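Local coordinates for protein DNA-(apurinic or apyrimidinic site) lyase (Xenopus laevis, PDB 6WCD) that cleaves DNA as a weak apurinic/apyrimidinic endonuclease in base excision repair and also works as a 3'-to-5' exonuclease, at residues A168-L172 against G237-D241; G175-I179 against N278-V282. One frame throughout, in Å; residues are numbered along the deposited sequence. Where two conformers were deposited one is given.

Contact 1: residues A168-L172 against G237-D241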
# COMPACT_ATOMS: atom_id res chain seq x y z
N ALA A 168 4.07 8.21 8.65
CA ALA A 168 3.26 7.21 9.34
C ALA A 168 3.32 7.41 10.84
O ALA A 168 2.28 7.32 11.52
CB ALA A 168 3.74 5.82 8.97
N GLU A 169 4.50 7.72 11.37
CA GLU A 169 4.62 7.97 12.81
C GLU A 169 3.94 9.26 13.22
O GLU A 169 3.37 9.35 14.33
CB GLU A 169 6.10 7.93 13.22
CG GLU A 169 6.63 6.51 13.06
CD GLU A 169 8.06 6.34 13.53
OE1 GLU A 169 8.71 7.32 14.00
OE2 GLU A 169 8.54 5.21 13.42
N ALA A 170 3.92 10.26 12.34
CA ALA A 170 3.25 11.51 12.71
C ALA A 170 1.74 11.32 12.75
O ALA A 170 1.07 11.83 13.67
CB ALA A 170 3.59 12.63 11.73
N ILE A 171 1.20 10.57 11.80
CA ILE A 171 -0.24 10.29 11.85
C ILE A 171 -0.55 9.51 13.11
O ILE A 171 -1.51 9.81 13.83
CB ILE A 171 -0.69 9.54 10.58
CG1 ILE A 171 -0.50 10.44 9.37
CG2 ILE A 171 -2.13 9.06 10.72
CD1 ILE A 171 -0.56 9.68 8.02
N LEU A 172 0.28 8.52 13.44
CA LEU A 172 0.03 7.68 14.61
C LEU A 172 0.10 8.49 15.89
O LEU A 172 -0.72 8.31 16.80
CB LEU A 172 1.02 6.53 14.64
CG LEU A 172 0.88 5.51 15.75
CD1 LEU A 172 -0.43 4.77 15.50
CD2 LEU A 172 2.09 4.56 15.77
N GLY A 237 10.44 -0.54 17.23
CA GLY A 237 9.51 0.04 16.29
C GLY A 237 8.07 0.01 16.78
O GLY A 237 7.67 -0.79 17.63
N LEU A 238 7.29 0.86 16.16
CA LEU A 238 5.91 1.10 16.54
C LEU A 238 4.93 0.28 15.72
O LEU A 238 3.72 0.28 16.04
CB LEU A 238 5.58 2.57 16.36
CG LEU A 238 6.46 3.50 17.22
CD1 LEU A 238 6.20 4.93 16.81
CD2 LEU A 238 6.18 3.28 18.68
N PHE A 239 5.40 -0.42 14.70
CA PHE A 239 4.57 -1.18 13.76
C PHE A 239 4.92 -2.65 13.82
O PHE A 239 6.07 -3.03 14.03
CB PHE A 239 4.77 -0.62 12.35
CG PHE A 239 4.12 0.71 12.15
CD1 PHE A 239 4.77 1.90 12.49
CD2 PHE A 239 2.83 0.79 11.73
CE1 PHE A 239 4.07 3.15 12.36
CE2 PHE A 239 2.17 2.00 11.59
CZ PHE A 239 2.78 3.17 11.95
N TYR A 240 3.92 -3.52 13.65
CA TYR A 240 4.14 -4.94 13.54
C TYR A 240 3.85 -5.39 12.10
O TYR A 240 2.89 -4.95 11.47
CB TYR A 240 3.20 -5.74 14.45
CG TYR A 240 3.48 -5.75 15.91
CD1 TYR A 240 4.71 -5.39 16.42
CD2 TYR A 240 2.49 -6.19 16.80
CE1 TYR A 240 4.96 -5.43 17.76
CE2 TYR A 240 2.74 -6.24 18.15
CZ TYR A 240 3.97 -5.86 18.63
OH TYR A 240 4.23 -5.90 19.98
N ASP A 241 4.66 -6.35 11.65
CA ASP A 241 4.42 -7.15 10.44
C ASP A 241 3.31 -8.15 10.74
O ASP A 241 3.53 -9.15 11.44
CB ASP A 241 5.73 -7.83 10.10
CG ASP A 241 5.69 -8.68 8.84
OD1 ASP A 241 4.62 -8.97 8.28
OD2 ASP A 241 6.80 -9.10 8.41
O HOH W 1 8.27 2.53 14.06

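Contact 2: residues G175-I179 against N278-V282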
# COMPACT_ATOMS: atom_id res chain seq x y z
N GLY A 175 -3.07 10.15 17.22
CA GLY A 175 -4.10 9.29 17.79
C GLY A 175 -4.65 8.32 16.75
O GLY A 175 -4.39 8.41 15.55
N GLY A 176 -5.39 7.35 17.23
CA GLY A 176 -5.94 6.40 16.27
C GLY A 176 -4.90 5.40 15.79
O GLY A 176 -3.89 5.13 16.45
N HIS A 177 -5.16 4.82 14.63
CA HIS A 177 -4.44 3.66 14.14
C HIS A 177 -3.97 3.89 12.72
O HIS A 177 -4.54 4.69 11.97
CB HIS A 177 -5.31 2.43 14.18
CG HIS A 177 -5.83 2.12 15.55
ND1 HIS A 177 -5.02 1.62 16.54
CD2 HIS A 177 -7.06 2.28 16.09
CE1 HIS A 177 -5.73 1.47 17.65
NE2 HIS A 177 -6.98 1.87 17.40
N VAL A 178 -2.92 3.16 12.36
CA VAL A 178 -2.29 3.26 11.04
C VAL A 178 -1.95 1.88 10.50
O VAL A 178 -1.34 1.06 11.19
CB VAL A 178 -1.01 4.14 11.05
CG1 VAL A 178 -0.33 4.16 9.66
CG2 VAL A 178 -1.33 5.54 11.51
N ILE A 179 -2.34 1.63 9.25
CA ILE A 179 -1.88 0.47 8.49
C ILE A 179 -1.03 0.98 7.34
O ILE A 179 -1.42 1.93 6.66
CB ILE A 179 -3.04 -0.37 7.96
CG1 ILE A 179 -3.66 -1.17 9.05
CG2 ILE A 179 -2.56 -1.28 6.82
CD1 ILE A 179 -4.99 -1.87 8.63
N ASN A 278 0.01 -0.53 13.49
CA ASN A 278 0.57 -0.18 14.78
C ASN A 278 0.28 -1.29 15.80
O ASN A 278 -0.71 -2.03 15.68
CB ASN A 278 0.04 1.17 15.26
CG ASN A 278 -1.47 1.22 15.34
OD1 ASN A 278 -2.14 1.26 14.30
ND2 ASN A 278 -1.99 1.30 16.56
N ARG A 279 1.14 -1.38 16.82
CA ARG A 279 1.09 -2.50 17.75
C ARG A 279 -0.32 -2.71 18.30
O ARG A 279 -0.84 -3.84 18.28
CB ARG A 279 2.08 -2.29 18.89
CG ARG A 279 3.55 -2.22 18.43
CD ARG A 279 4.45 -2.44 19.64
NE ARG A 279 5.87 -2.34 19.36
CZ ARG A 279 6.82 -3.05 19.98
NH1 ARG A 279 6.50 -3.96 20.89
NH2 ARG A 279 8.10 -2.87 19.67
N GLU A 280 -0.95 -1.65 18.80
CA GLU A 280 -2.25 -1.82 19.45
C GLU A 280 -3.31 -2.34 18.47
O GLU A 280 -4.18 -3.15 18.85
CB GLU A 280 -2.70 -0.50 20.08
CG GLU A 280 -3.89 -0.66 21.01
CD GLU A 280 -4.41 0.67 21.55
OE1 GLU A 280 -5.64 0.81 21.69
OE2 GLU A 280 -3.58 1.56 21.83
N LEU A 281 -3.31 -1.86 17.24
CA LEU A 281 -4.25 -2.32 16.23
C LEU A 281 -4.10 -3.79 15.94
O LEU A 281 -5.09 -4.53 15.90
CB LEU A 281 -4.03 -1.51 14.94
CG LEU A 281 -4.98 -1.84 13.79
CD1 LEU A 281 -6.43 -1.40 14.11
CD2 LEU A 281 -4.43 -1.21 12.47
N VAL A 282 -2.88 -4.25 15.72
CA VAL A 282 -2.67 -5.65 15.40
C VAL A 282 -3.07 -6.54 16.59
O VAL A 282 -3.74 -7.55 16.42
CB VAL A 282 -1.22 -5.89 14.95
CG1 VAL A 282 -0.91 -7.38 14.73
CG2 VAL A 282 -0.95 -5.12 13.70

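Contact 1: residues A168-L172 against G237-D241
Ala168 and Leu172, one helical turn apart, both close on the Phe239 ring, joining helix 152-173 to the short strand 239-241 in the alpha/beta sandwich of the DNase I-like nucleases. The pairing illustrates how an aromatic side chain from a short strand can fit against two residues one turn apart on a helix that packs on the sheet. Its tight part is entirely apolar. Ala168 CB lies 4.1 Å from Phe239 CZ, and Leu172 CD2 meets the same CZ at 4.1 Å, so two methyl groups converge obliquely on the far end of the ring. Leu172 gets there because its CG stands anti to the backbone N (chi1 -177°), a torsion that extends the branch to meet Phe239 coming from the opposite direction. The same CD2 also touches Leu238 CB at 4.1 Å, so one methyl meets two successive residues, Leu238 and Phe239. Val178 of strand 177-181 packs against Leu172 and Phe239 from the sheet, and Phe214 stacks on the Phe239 ring.

The other side is more open to solvent and is bridged by water. Glu169 runs out extended, with its CG near the plane of the Phe239 ring, at the edge, 4.3 Å from CE1. It crosses Leu238 at about a right angle, and the exposed leucine brings its CD1 methyl to 4.0 Å from Glu169 CD. No direct hydrogen bond spans the two segments; the polar connection is made by water. The carboxylate atom OE2 also accepts a bond from Gln165 NE2, which steadies it from within its own helix. The bridging water, lying in the plane of the Phe239 ring at its edge, donates to Glu169 OE2 over 2.8 Å and accepts from Leu238 N over 2.9 Å.

Contact 2: residues G175-I179 against N278-V282
Asn278 holds its CG between the backbone N and the carbonyl carbon (chi1 57°), while His177 turns its CG anti to its own carbonyl carbon (chi1 -58°); together these torsions bring amide and imidazole edge to edge in nearly one plane. The site lies in the DNase I-like alpha/beta sandwich, where strand 269-278 ends beside strand 177-181 and Asn278 takes the N-cap position of helix 279-285. It is a worked example of one side chain standing in for the backbone at a strand end. Asn278 N donates to Val178 O, as in a hydrogen-bonded antiparallel pair, but Asn278 O points into the helix and accepts from Val282 N. The return bond from Val178 N goes to the side chain instead: it reaches Asn278 OD1 at 2.8 Å in an almost straight bond, though it approaches from above the carbonyl plane, 41° out of it.

The other half of the amide serves the ring. Asn278 ND2 donates to His177 ND1 at 3.0 Å, close to both planes, so ND1 acts as an acceptor; His177 NE2 bonds to Glu134 OE1, consistent with a neutral ring protonated at NE2. Held at both nitrogens, the imidazole is fixed in rotation. Replacing Asn278 with an alanine is likely to leave Val178 N and His177 ND1 without their mates and to give the buried ring more freedom to turn.

Leu281, also on helix 279-285, divides its two methyls between ring and strand. CD1 sits over one face of His177, offset toward the rim, in a CH-pi contact 4.2 Å from the ring centroid. The other methyl, CD2, crosses to the strand and presses on Ile179 CG1 at 3.5 Å.

The centres of the two contacts lie about 7 Å apart, and their segments alternate along the chain: 168-172, 175-179, 237-241, then 278-282. Helix 152-173 runs through a short turn into strand 177-181, while strands 177-181 and 239-241 both pair antiparallel with strand 269-278, so both contacts are built on one sheet. They touch directly: Leu238 O probably accepts a hydrogen bond from Arg279 N at 3.2 Å, and Phe239 packs on Asn278. This corner of the catalytic domain, part of the longer APE2 protein, is structural packing, but its strands connect it to the catalytic region: Asp183, an active-site residue, follows strand 177-181, and Asp273, probably important for catalysis, lies earlier on strand 269-278.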